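Local coordinates for protein uroporphyrinogen-III synthetase (Pseudomonas syringae pv. tomato, PDB 3RE1) that probably catalyses the cyclization of the linear tetrapyrrole hydroxymethylbilane to the macrocycle uroporphyrinogen III, with loss of water, in porphyrin biosynthesis, at residues A[132-137]-A[161-166]; A[146-149]-A[153-156]; A[59-64]-A[82-87]; A[19-24]-A[247-252]; A[155-160]-A[165-170]. One frame throughout, in Å; residues are numbered along the deposited sequence.

Interaction 1: A[132-137]-A[161-166]; sequences RLKQAI and RERGVG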
# COMPACT_ATOMS: atom_id res chain seq x y z
N ARG A 132 -1.38 10.34 -22.02
CA ARG A 132 -2.33 11.23 -21.43
C ARG A 132 -1.59 12.13 -20.44
O ARG A 132 -1.76 13.35 -20.43
CB ARG A 132 -3.38 10.38 -20.73
CG ARG A 132 -4.63 11.09 -20.35
CD ARG A 132 -5.61 11.23 -21.49
NE ARG A 132 -6.82 11.81 -20.96
CZ ARG A 132 -6.87 13.03 -20.41
NH1 ARG A 132 -5.76 13.78 -20.35
NH2 ARG A 132 -8.00 13.50 -19.93
N LEU A 133 -0.75 11.51 -19.61
CA LEU A 133 -0.00 12.23 -18.59
C LEU A 133 1.08 13.10 -19.20
O LEU A 133 1.27 14.24 -18.78
CB LEU A 133 0.63 11.24 -17.61
CG LEU A 133 1.41 11.92 -16.47
CD1 LEU A 133 0.46 12.83 -15.68
CD2 LEU A 133 2.09 10.89 -15.57
N LYS A 134 1.80 12.58 -20.18
CA LYS A 134 2.83 13.37 -20.84
C LYS A 134 2.29 14.69 -21.38
O LYS A 134 2.94 15.70 -21.25
CB LYS A 134 3.52 12.58 -21.95
CG LYS A 134 4.24 11.33 -21.45
CD LYS A 134 5.47 10.98 -22.32
CE LYS A 134 6.50 12.12 -22.28
NZ LYS A 134 7.85 11.73 -22.74
N GLN A 135 1.10 14.67 -21.99
CA GLN A 135 0.49 15.88 -22.57
C GLN A 135 0.20 16.96 -21.53
O GLN A 135 0.44 18.14 -21.76
CB GLN A 135 -0.80 15.54 -23.29
CG GLN A 135 -0.61 14.69 -24.52
CD GLN A 135 -1.92 14.12 -25.04
OE1 GLN A 135 -1.92 13.25 -25.92
NE2 GLN A 135 -3.04 14.60 -24.49
N ALA A 136 -0.34 16.56 -20.39
CA ALA A 136 -0.68 17.51 -19.36
C ALA A 136 0.60 18.09 -18.74
O ALA A 136 0.58 19.17 -18.15
CB ALA A 136 -1.50 16.83 -18.33
N ILE A 137 1.71 17.37 -18.90
CA ILE A 137 3.02 17.70 -18.35
C ILE A 137 3.87 18.42 -19.40
O ILE A 137 4.92 18.94 -19.08
CB ILE A 137 3.72 16.36 -17.94
CG1 ILE A 137 3.28 15.97 -16.54
CG2 ILE A 137 5.22 16.44 -18.02
CD1 ILE A 137 3.53 14.50 -16.16
N ARG A 161 10.26 15.47 -11.15
CA ARG A 161 11.13 16.61 -10.98
C ARG A 161 12.33 16.54 -11.90
O ARG A 161 12.74 17.54 -12.49
CB ARG A 161 11.59 16.71 -9.52
CG ARG A 161 10.54 17.19 -8.57
CD ARG A 161 11.02 17.10 -7.13
NE ARG A 161 9.90 17.31 -6.20
CZ ARG A 161 9.68 16.62 -5.07
NH1 ARG A 161 10.51 15.65 -4.69
NH2 ARG A 161 8.62 16.90 -4.34
N GLU A 162 12.91 15.35 -12.05
CA GLU A 162 14.04 15.18 -12.95
C GLU A 162 13.73 15.70 -14.35
O GLU A 162 14.62 16.25 -15.02
CB GLU A 162 14.44 13.71 -13.06
CG GLU A 162 15.65 13.44 -13.97
CD GLU A 162 16.97 13.69 -13.27
OE1 GLU A 162 16.95 14.16 -12.11
OE2 GLU A 162 18.04 13.44 -13.89
N ARG A 163 12.50 15.50 -14.83
CA ARG A 163 12.17 15.93 -16.19
C ARG A 163 11.60 17.35 -16.21
O ARG A 163 11.04 17.79 -17.21
CB ARG A 163 11.22 14.92 -16.88
CG ARG A 163 9.98 14.61 -16.13
CD ARG A 163 9.41 13.27 -16.61
NE ARG A 163 8.62 13.39 -17.84
CZ ARG A 163 8.18 12.36 -18.57
NH1 ARG A 163 8.45 11.10 -18.23
NH2 ARG A 163 7.47 12.60 -19.67
N GLY A 164 11.76 18.06 -15.08
CA GLY A 164 11.40 19.47 -15.01
C GLY A 164 9.96 19.75 -14.67
O GLY A 164 9.45 20.82 -14.96
N VAL A 165 9.32 18.80 -14.02
CA VAL A 165 7.95 18.98 -13.61
C VAL A 165 7.89 19.13 -12.09
O VAL A 165 8.39 18.30 -11.34
CB VAL A 165 7.10 17.78 -14.05
CG1 VAL A 165 5.70 17.90 -13.52
CG2 VAL A 165 7.08 17.70 -15.53
N GLY A 166 7.29 20.22 -11.64
CA GLY A 166 7.16 20.45 -10.23
C GLY A 166 6.14 19.49 -9.65
O GLY A 166 5.16 19.11 -10.31
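Ile-137 and Val-165 make the tight part of this contact. Ile-137 sits near the end of helix 131-137. Val-165 sits in the turn that leads from helix 155-162 into the next strand. One methyl of each does the touching: Ile-137 CG2 lies 3.4 Å from Val-165 CG2. The two side chains cross at about a right angle, and this methyl pair is their only approach within 4.2 Å. With chi1 at -85°, Ile-137 holds CG2 anti to its backbone N, and the methyl reaches the valine. Both residues are buried.

The solvent side is looser. Lys-134 and Arg-163 cross there, with the lysine chain at the edge of the guanidinium. Lys-134 NZ is 3.2 Å from Arg-163 NH2. Both are donors, and no bond joins them. The lysine chain comes still closer to NH2 in the model, so its exact place is doubtful.

Helix 155-162 ends here in a Schellman motif, and the turn after it brings Val-165 to Ile-137. Gly-164 is its C-prime residue, with positive phi, and Gly-164 N bonds to Arg-161 O at 2.8 Å.

The attraction here is apolar and comes from the buried methyls. If the lysine end is placed rightly, the two like charges would add some repulsion, which solvent would probably soften.

Interaction 2: A[146-149]-A[153-156]; sequences IMRG and RELL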
# COMPACT_ATOMS: atom_id res chain seq x y z
N ILE A 146 0.20 15.41 -5.95
CA ILE A 146 0.14 13.98 -5.63
C ILE A 146 -0.56 13.84 -4.30
O ILE A 146 -0.12 14.42 -3.27
CB ILE A 146 1.57 13.33 -5.56
CG1 ILE A 146 2.18 13.29 -6.96
CG2 ILE A 146 1.51 11.93 -4.97
CD1 ILE A 146 3.66 12.91 -7.03
N MET A 147 -1.66 13.11 -4.31
CA MET A 147 -2.42 12.90 -3.08
C MET A 147 -2.05 11.52 -2.53
O MET A 147 -2.14 10.50 -3.24
CB MET A 147 -3.90 13.04 -3.36
CG MET A 147 -4.29 14.49 -3.66
SD MET A 147 -6.02 14.73 -3.94
CE MET A 147 -5.97 16.19 -4.93
N ARG A 148 -1.61 11.50 -1.28
CA ARG A 148 -1.19 10.25 -0.69
C ARG A 148 -1.18 10.32 0.83
O ARG A 148 -1.80 11.21 1.43
CB ARG A 148 0.20 9.87 -1.22
CG ARG A 148 1.09 11.02 -1.59
CD ARG A 148 1.98 11.49 -0.47
NE ARG A 148 3.38 11.14 -0.73
CZ ARG A 148 4.40 11.51 0.03
NH1 ARG A 148 4.21 12.25 1.13
NH2 ARG A 148 5.62 11.14 -0.28
N GLY A 149 -0.46 9.36 1.43
CA GLY A 149 -0.30 9.27 2.88
C GLY A 149 0.62 10.31 3.46
O GLY A 149 1.06 11.22 2.77
N ARG A 153 6.49 6.43 -1.24
CA ARG A 153 7.56 6.27 -2.20
C ARG A 153 7.84 7.60 -2.87
O ARG A 153 6.91 8.31 -3.28
CB ARG A 153 7.18 5.24 -3.26
CG ARG A 153 6.31 4.12 -2.77
CD ARG A 153 7.05 2.80 -2.76
NE ARG A 153 6.13 1.70 -2.50
CZ ARG A 153 5.56 0.94 -3.44
NH1 ARG A 153 5.83 1.15 -4.73
NH2 ARG A 153 4.72 -0.04 -3.10
N GLU A 154 9.11 7.94 -3.02
CA GLU A 154 9.49 9.21 -3.63
C GLU A 154 9.86 9.07 -5.11
O GLU A 154 10.17 10.04 -5.78
CB GLU A 154 10.64 9.85 -2.85
CG GLU A 154 10.33 10.06 -1.38
CD GLU A 154 9.15 11.00 -1.16
OE1 GLU A 154 8.99 12.01 -1.91
OE2 GLU A 154 8.39 10.71 -0.20
N LEU A 155 9.79 7.84 -5.60
CA LEU A 155 10.21 7.55 -6.97
C LEU A 155 9.50 8.40 -8.02
O LEU A 155 10.16 9.07 -8.84
CB LEU A 155 10.04 6.08 -7.29
CG LEU A 155 10.40 5.74 -8.73
CD1 LEU A 155 11.83 6.18 -9.05
CD2 LEU A 155 10.24 4.28 -8.97
N LEU A 156 8.17 8.37 -8.00
CA LEU A 156 7.38 9.12 -8.96
C LEU A 156 7.67 10.62 -8.99
O LEU A 156 7.94 11.19 -10.05
CB LEU A 156 5.90 8.93 -8.69
CG LEU A 156 5.04 9.27 -9.91
CD1 LEU A 156 5.40 8.33 -11.07
CD2 LEU A 156 3.58 9.15 -9.53
O HOH W 1 4.46 8.96 -2.34
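In the beta-alpha-beta unit of strand 143-148, helix 155-162 and strand 166-176, Arg-148 reaches across from the end of the first strand to Glu-154, just ahead of the helix. The two form a salt bridge. Arg-148 NH2 lies 2.8 Å from Glu-154 OE2. The hydrogen bond within it is weak, because the N-H...O angle is only 119°. OE2 comes in at the edge of the guanidinium and in its plane. The carboxylate itself is turned steeply, with the two planes 79° apart. OE2 alone is close to NH2; Glu-154 OE1 stays 3.8 Å from Arg-148 NH2. Glu-154 is bent at chi2 (-61°). This turns its carboxylate back to the arginine, although its CB points away.

A water makes a second link. It accepts from Arg-148 NE at 2.9 Å and donates to Arg-153 O at 2.7 Å. The arginine thus holds a side chain directly and, through the water, a backbone carbonyl of the loop that joins the first strand to the helix.

Tyr-169 of the second strand ties the pair into the unit. Its hydroxyl is hydrogen-bonded to Glu-154 OE1, and its ring makes a cation-pi contact with Arg-148. Farther down the unit the neighbours are apolar. Ile-146 packs there on Val-167 and Tyr-169, and comes only loosely near Leu-156, with Ile-146 CD1 4.5 Å from Leu-156 CD2.

Interaction 3: A[59-64]-A[82-87]; sequences SIIFEL and IELIDE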
# COMPACT_ATOMS: atom_id res chain seq x y z
N SER A 59 -7.53 25.27 0.86
CA SER A 59 -7.40 26.21 -0.24
C SER A 59 -6.73 25.54 -1.42
O SER A 59 -7.01 25.88 -2.57
CB SER A 59 -6.58 27.42 0.18
OG SER A 59 -7.25 28.13 1.19
N ILE A 60 -5.84 24.60 -1.13
CA ILE A 60 -5.19 23.89 -2.20
C ILE A 60 -6.25 23.12 -2.98
O ILE A 60 -6.22 23.06 -4.21
CB ILE A 60 -4.05 22.97 -1.71
CG1 ILE A 60 -3.67 21.99 -2.82
CG2 ILE A 60 -4.45 22.19 -0.50
CD1 ILE A 60 -2.30 21.33 -2.65
N ILE A 61 -7.23 22.58 -2.27
CA ILE A 61 -8.35 21.89 -2.90
C ILE A 61 -9.13 22.80 -3.84
O ILE A 61 -9.41 22.42 -4.95
CB ILE A 61 -9.31 21.32 -1.85
CG1 ILE A 61 -8.74 20.03 -1.25
CG2 ILE A 61 -10.70 21.07 -2.48
CD1 ILE A 61 -7.23 19.94 -0.97
N PHE A 62 -9.46 24.02 -3.41
CA PHE A 62 -10.15 24.98 -4.27
C PHE A 62 -9.33 25.41 -5.50
O PHE A 62 -9.89 25.66 -6.58
CB PHE A 62 -10.54 26.22 -3.46
CG PHE A 62 -11.39 27.20 -4.22
CD1 PHE A 62 -12.78 27.10 -4.20
CD2 PHE A 62 -10.80 28.24 -4.97
CE1 PHE A 62 -13.59 27.99 -4.90
CE2 PHE A 62 -11.60 29.14 -5.68
CZ PHE A 62 -13.02 29.02 -5.63
N GLU A 63 -8.00 25.49 -5.35
CA GLU A 63 -7.16 25.86 -6.48
C GLU A 63 -6.52 24.71 -7.27
O GLU A 63 -5.50 24.92 -7.90
CB GLU A 63 -6.09 26.88 -6.06
CG GLU A 63 -6.67 28.30 -5.90
CD GLU A 63 -5.60 29.33 -5.64
OE1 GLU A 63 -5.00 29.85 -6.63
OE2 GLU A 63 -5.35 29.62 -4.44
N LEU A 64 -7.13 23.53 -7.23
CA LEU A 64 -6.63 22.34 -7.94
C LEU A 64 -6.25 22.63 -9.37
O LEU A 64 -5.39 21.98 -9.90
CB LEU A 64 -7.67 21.21 -7.95
CG LEU A 64 -7.74 20.39 -6.69
CD1 LEU A 64 -8.80 19.34 -6.86
CD2 LEU A 64 -6.43 19.76 -6.38
N ILE A 82 -12.02 12.33 -2.91
CA ILE A 82 -13.42 12.52 -3.33
C ILE A 82 -14.24 13.31 -2.28
O ILE A 82 -15.02 14.21 -2.62
CB ILE A 82 -14.12 11.20 -3.58
CG1 ILE A 82 -13.35 10.32 -4.57
CG2 ILE A 82 -15.48 11.45 -4.13
CD1 ILE A 82 -13.05 10.92 -5.98
N GLU A 83 -14.03 12.99 -1.02
CA GLU A 83 -14.73 13.65 0.06
C GLU A 83 -14.39 15.12 0.22
O GLU A 83 -15.20 15.90 0.71
CB GLU A 83 -14.52 12.90 1.38
CG GLU A 83 -15.11 11.47 1.37
CD GLU A 83 -16.59 11.42 0.89
OE1 GLU A 83 -17.44 12.16 1.45
OE2 GLU A 83 -16.91 10.65 -0.04
N LEU A 84 -13.20 15.50 -0.20
CA LEU A 84 -12.82 16.91 -0.13
C LEU A 84 -13.33 17.71 -1.35
O LEU A 84 -13.89 18.79 -1.17
CB LEU A 84 -11.31 17.02 -0.02
CG LEU A 84 -10.75 17.47 1.32
CD1 LEU A 84 -11.26 16.64 2.47
CD2 LEU A 84 -9.26 17.35 1.20
N ILE A 85 -13.14 17.16 -2.55
CA ILE A 85 -13.65 17.74 -3.77
C ILE A 85 -15.15 18.00 -3.61
O ILE A 85 -15.62 19.12 -3.76
CB ILE A 85 -13.45 16.79 -4.97
CG1 ILE A 85 -11.98 16.80 -5.40
CG2 ILE A 85 -14.25 17.23 -6.16
CD1 ILE A 85 -11.00 16.16 -4.44
N ASP A 86 -15.90 16.95 -3.30
CA ASP A 86 -17.34 17.05 -3.20
C ASP A 86 -17.80 18.14 -2.25
O ASP A 86 -18.89 18.68 -2.36
CB ASP A 86 -17.93 15.73 -2.75
CG ASP A 86 -19.43 15.76 -2.73
OD1 ASP A 86 -20.02 15.71 -3.84
OD2 ASP A 86 -20.00 15.83 -1.62
N GLU A 87 -16.94 18.46 -1.29
CA GLU A 87 -17.29 19.46 -0.33
C GLU A 87 -17.11 20.88 -0.85
O GLU A 87 -17.93 21.74 -0.55
CB GLU A 87 -16.45 19.27 0.91
CG GLU A 87 -16.69 20.26 2.02
CD GLU A 87 -16.16 19.75 3.34
OE1 GLU A 87 -16.83 18.88 3.96
OE2 GLU A 87 -15.06 20.19 3.76
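Ile-61 holds CG1 anti to its carbonyl carbon (chi1 -78°), and this carries the longer branch to Leu-84 on the facing helix. A chi2 of 39° then turns CD1 so that it lies beside the leucine as well. Leu-84 has an unusual chi1 of -109°, away from the staggered values, and presents its CD2 methyl to the isoleucine. The two side chains cross at about a right angle. Leu-84 CD2 rests 3.7 Å from Ile-61 CG1 and 3.9 Å from Ile-61 CD1. The base of the leucine joins in, with Leu-84 CB 4.1 Å from Ile-61 CG1. The other branch of the isoleucine leans on backbone: Ile-61 CG2 is 4.1 Å from Leu-84 O.

A second, wider pair lies next to this one. Leu-64 CD1 approaches Ile-85 CG1 at 4.3 Å. Leu-64 follows the helix end, in a short 3-10 turn. The side-chain contacts between the segments are apolar. The backbones come nearest at Ile-61 and Ile-85, whose CA atoms are 6.8 Å apart.

Polar links run from the segments to their neighbours: Trp-89 NE1 donates to Ile-61 O, and Glu-87 forms a salt bridge with Arg-58. Beneath the contact lie Leu-170 and Leu-172 of strand 166-176. Ile-61 packs on the first and Leu-84 on the second. Helices 54-62 and 75-88 thus lie side by side against the mixed sheet, as in the alpha/beta domains of the uroporphyrinogen-III synthase fold.

Interaction 4: A[19-24]-A[247-252]; sequences LTRPAE and RGASAA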
# COMPACT_ATOMS: atom_id res chain seq x y z
N LEU A 19 -1.21 -12.89 8.65
CA LEU A 19 -1.55 -11.75 7.81
C LEU A 19 -1.38 -10.56 8.68
O LEU A 19 -1.83 -10.56 9.83
CB LEU A 19 -2.97 -11.82 7.30
CG LEU A 19 -3.36 -13.07 6.51
CD1 LEU A 19 -4.83 -12.98 6.05
CD2 LEU A 19 -2.48 -13.23 5.34
N THR A 20 -0.71 -9.54 8.14
CA THR A 20 -0.40 -8.34 8.91
C THR A 20 -1.03 -7.01 8.46
O THR A 20 -0.90 -5.99 9.15
CB THR A 20 1.10 -8.14 8.99
OG1 THR A 20 1.60 -7.88 7.68
CG2 THR A 20 1.77 -9.41 9.59
N ARG A 21 -1.75 -7.03 7.34
CA ARG A 21 -2.38 -5.80 6.86
C ARG A 21 -3.59 -5.33 7.71
O ARG A 21 -3.94 -5.95 8.71
CB ARG A 21 -2.75 -6.00 5.39
CG ARG A 21 -3.95 -6.84 5.14
CD ARG A 21 -3.96 -7.21 3.69
NE ARG A 21 -2.87 -8.13 3.45
CZ ARG A 21 -2.33 -8.39 2.27
NH1 ARG A 21 -2.79 -7.80 1.18
NH2 ARG A 21 -1.33 -9.25 2.19
N PRO A 22 -4.23 -4.21 7.32
CA PRO A 22 -5.41 -3.65 8.02
C PRO A 22 -6.53 -4.63 8.25
O PRO A 22 -6.73 -5.57 7.47
CB PRO A 22 -5.88 -2.52 7.09
CG PRO A 22 -4.62 -2.06 6.44
CD PRO A 22 -3.81 -3.34 6.20
N ALA A 23 -7.28 -4.38 9.31
CA ALA A 23 -8.42 -5.21 9.73
C ALA A 23 -9.34 -5.69 8.61
O ALA A 23 -9.51 -6.91 8.43
CB ALA A 23 -9.23 -4.48 10.80
N GLU A 24 -9.96 -4.76 7.89
CA GLU A 24 -10.89 -5.14 6.83
C GLU A 24 -10.18 -5.80 5.68
O GLU A 24 -10.68 -6.76 5.11
CB GLU A 24 -11.70 -3.94 6.32
CG GLU A 24 -12.81 -3.47 7.29
CD GLU A 24 -13.72 -4.62 7.78
OE1 GLU A 24 -14.28 -5.34 6.92
OE2 GLU A 24 -13.88 -4.80 9.00
N ARG A 247 4.21 -10.76 -6.92
CA ARG A 247 4.01 -9.58 -7.76
C ARG A 247 2.82 -8.75 -7.25
O ARG A 247 1.70 -8.86 -7.76
CB ARG A 247 3.80 -9.98 -9.20
N GLY A 248 3.05 -7.94 -6.22
CA GLY A 248 1.99 -7.10 -5.68
C GLY A 248 1.31 -7.73 -4.49
O GLY A 248 1.62 -8.87 -4.12
N ALA A 249 0.38 -6.99 -3.89
CA ALA A 249 -0.28 -7.41 -2.65
C ALA A 249 -1.73 -7.91 -2.83
O ALA A 249 -2.49 -7.98 -1.86
CB ALA A 249 -0.23 -6.26 -1.63
N SER A 250 -2.10 -8.26 -4.07
CA SER A 250 -3.43 -8.81 -4.37
C SER A 250 -3.45 -10.30 -4.04
O SER A 250 -2.47 -11.04 -4.28
CB SER A 250 -3.79 -8.63 -5.85
OG SER A 250 -3.01 -9.51 -6.65
N ALA A 251 -4.59 -10.74 -3.51
CA ALA A 251 -4.78 -12.13 -3.09
C ALA A 251 -4.18 -13.10 -4.09
O ALA A 251 -3.44 -14.02 -3.72
CB ALA A 251 -6.25 -12.39 -2.92
N ALA A 252 -4.49 -12.89 -5.36
CA ALA A 252 -4.01 -13.77 -6.41
C ALA A 252 -2.51 -13.93 -6.33
O ALA A 252 -2.01 -15.02 -6.05
CB ALA A 252 -4.41 -13.24 -7.77
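Arg-21 stretches its side chain toward the backbone of Ala-249 and meets it with the edge of its guanidinium. The NH1 group does the work. It donates to Ala-249 O at 3.1 Å, with an N-H...O angle of 150°. The oxygen lies almost in the guanidinium plane, and NH1 lies in the plane of the carbonyl. The C=O...N angle is 147°, so the donor stands well off the line of the C=O bond. The flat groups therefore meet edge-on, and neither covers a face of the other. The alanine methyl is a looser neighbour, with Ala-249 CB 4.1 Å from Arg-21 NH1.

The arginine starts with CG between its backbone N and carbonyl carbon (chi1 76°). The chain bends again at chi3. Ser-26, Leu-29, Val-198 and Ser-200 line its way.

The bond joins two loops that each follow a strand of the five-stranded parallel sheet and lead into a helix. Arg-21 follows strand 16-19, and Pro-22 is at the N-cap position of helix 23-34. Ala-249 follows strand 243-245, and Ser-250 is at the N-cap position of helix 251-260. Strands 196-198 and 224-226 lie between them in the sheet, so the bond links loops whose strands are separated by two others.

A charged donor here meets a neutral backbone acceptor. The bond can fix the direction of NH1 and tie the two loops, but Ala-249 brings no formal charge to balance the arginine.

Interaction 5: A[155-160]-A[165-170]; sequences LLAEQL and VGVDYL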
# COMPACT_ATOMS: atom_id res chain seq x y z
N LEU A 155 9.79 7.84 -5.60
CA LEU A 155 10.21 7.55 -6.97
C LEU A 155 9.50 8.40 -8.02
O LEU A 155 10.16 9.07 -8.84
CB LEU A 155 10.04 6.08 -7.29
CG LEU A 155 10.40 5.74 -8.73
CD1 LEU A 155 11.83 6.18 -9.05
CD2 LEU A 155 10.24 4.28 -8.97
N LEU A 156 8.17 8.37 -8.00
CA LEU A 156 7.38 9.12 -8.96
C LEU A 156 7.67 10.62 -8.99
O LEU A 156 7.94 11.19 -10.05
CB LEU A 156 5.90 8.93 -8.69
CG LEU A 156 5.04 9.27 -9.91
CD1 LEU A 156 5.40 8.33 -11.07
CD2 LEU A 156 3.58 9.15 -9.53
N ALA A 157 7.63 11.24 -7.81
CA ALA A 157 7.95 12.64 -7.67
C ALA A 157 9.36 12.96 -8.18
O ALA A 157 9.56 13.97 -8.88
CB ALA A 157 7.78 13.06 -6.21
N GLU A 158 10.31 12.10 -7.85
CA GLU A 158 11.72 12.31 -8.26
C GLU A 158 11.87 12.17 -9.76
O GLU A 158 12.58 12.96 -10.40
CB GLU A 158 12.65 11.34 -7.52
CG GLU A 158 12.84 11.68 -6.03
CD GLU A 158 13.48 13.05 -5.83
OE1 GLU A 158 14.48 13.33 -6.53
OE2 GLU A 158 13.00 13.84 -5.01
N GLN A 159 11.15 11.22 -10.33
CA GLN A 159 11.16 11.07 -11.79
C GLN A 159 10.53 12.32 -12.47
O GLN A 159 11.08 12.87 -13.41
CB GLN A 159 10.39 9.82 -12.19
CG GLN A 159 10.96 8.57 -11.56
CD GLN A 159 10.15 7.34 -11.88
OE1 GLN A 159 9.03 7.16 -11.36
NE2 GLN A 159 10.70 6.48 -12.74
N LEU A 160 9.40 12.78 -11.95
CA LEU A 160 8.78 13.96 -12.46
C LEU A 160 9.72 15.20 -12.34
O LEU A 160 9.94 15.90 -13.34
CB LEU A 160 7.51 14.21 -11.68
CG LEU A 160 6.38 13.25 -12.01
CD1 LEU A 160 5.19 13.53 -11.10
CD2 LEU A 160 5.99 13.41 -13.49
N VAL A 165 9.32 18.80 -14.02
CA VAL A 165 7.95 18.98 -13.61
C VAL A 165 7.89 19.13 -12.09
O VAL A 165 8.39 18.30 -11.34
CB VAL A 165 7.10 17.78 -14.05
CG1 VAL A 165 5.70 17.90 -13.52
CG2 VAL A 165 7.08 17.70 -15.53
N GLY A 166 7.29 20.22 -11.64
CA GLY A 166 7.16 20.45 -10.23
C GLY A 166 6.14 19.49 -9.65
O GLY A 166 5.16 19.11 -10.31
N VAL A 167 6.37 19.09 -8.41
CA VAL A 167 5.50 18.15 -7.73
C VAL A 167 5.31 18.58 -6.27
O VAL A 167 6.30 18.87 -5.55
CB VAL A 167 6.11 16.78 -7.73
CG1 VAL A 167 5.18 15.80 -7.00
CG2 VAL A 167 6.43 16.32 -9.15
N ASP A 168 4.05 18.62 -5.84
CA ASP A 168 3.69 18.92 -4.45
C ASP A 168 2.84 17.78 -3.89
O ASP A 168 2.22 17.00 -4.64
CB ASP A 168 2.90 20.22 -4.38
CG ASP A 168 3.77 21.44 -4.62
OD1 ASP A 168 4.84 21.52 -3.98
OD2 ASP A 168 3.40 22.32 -5.43
N TYR A 169 2.79 17.68 -2.57
CA TYR A 169 2.06 16.59 -1.95
C TYR A 169 0.90 17.12 -1.17
O TYR A 169 0.93 18.24 -0.67
CB TYR A 169 2.95 15.79 -1.01
CG TYR A 169 4.01 14.94 -1.70
CD1 TYR A 169 3.67 13.98 -2.67
CD2 TYR A 169 5.36 15.09 -1.38
CE1 TYR A 169 4.65 13.21 -3.28
CE2 TYR A 169 6.34 14.32 -1.98
CZ TYR A 169 5.98 13.38 -2.92
OH TYR A 169 6.97 12.62 -3.48
N LEU A 170 -0.13 16.29 -1.06
CA LEU A 170 -1.31 16.62 -0.28
C LEU A 170 -1.58 15.38 0.55
O LEU A 170 -2.28 14.47 0.10
CB LEU A 170 -2.47 16.92 -1.21
CG LEU A 170 -3.80 17.24 -0.53
CD1 LEU A 170 -3.80 18.62 0.09
CD2 LEU A 170 -4.91 17.08 -1.52
O HOH W 2 6.80 10.03 -5.75
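Leu-160 lies on Val-167, and its side chain can be followed outward from the helix. Its CB meets Val-167 CG2 at 3.5 Å. The same CB is 4.2 Å from Val-165 O. With chi1 at -73°, CG stands anti to the carbonyl carbon and passes over the same valine methyl. At the tip the branches part. Leu-160 CD1 returns to Val-167 CG2 at 3.6 Å. Leu-160 CD2 reaches over to Ile-137 of helix 131-137. The leucine and Val-167 cross at about a right angle. One valine methyl, CG2, touches both CB and CD1 of the leucine.

One turn earlier, Ala-157 CB meets the other branch of that valine, 3.9 Å from Val-167 CG1. It also sits 3.8 Å from Tyr-169 CZ, at an oblique angle to the ring. The tyrosine hydroxyl comes too near this methyl in the model, so its exact position is doubtful. That hydroxyl has Glu-154 as its polar partner.

The backbone closes the turn. Val-165 N donates to Leu-160 O at 3.0 Å with an angle of 156°. This is the long bond of the Schellman motif that ends the helix.

Helix 155-160 and strand 166-170 run 8.0 Å apart at closest approach, at 153° between their directions. This is the return leg of a beta-alpha-beta crossover: the helix packs on the sheet, then the chain reverses into the neighbouring parallel strand.

Interactions 1, 2 and 5 share helix 155-162 and lie close together. Interaction 5 is its buried, apolar seat on the sheet. Interaction 2 is polar and partly buried at the helix start, and interaction 1 is mixed at the helix end, toward solvent. Tyr-169 of 165-170 links interaction 5 to interaction 2, while interactions 1 and 5 share Val-165 and Gly-166. Interaction 3 is also buried and apolar, but joins two other helices that pack on the same sheet; Leu-170 connects it to interaction 5. Interaction 4 stands apart, on the five-stranded parallel sheet, its centre about 20 Å or more from the others. It relies on one hydrogen bond between loops.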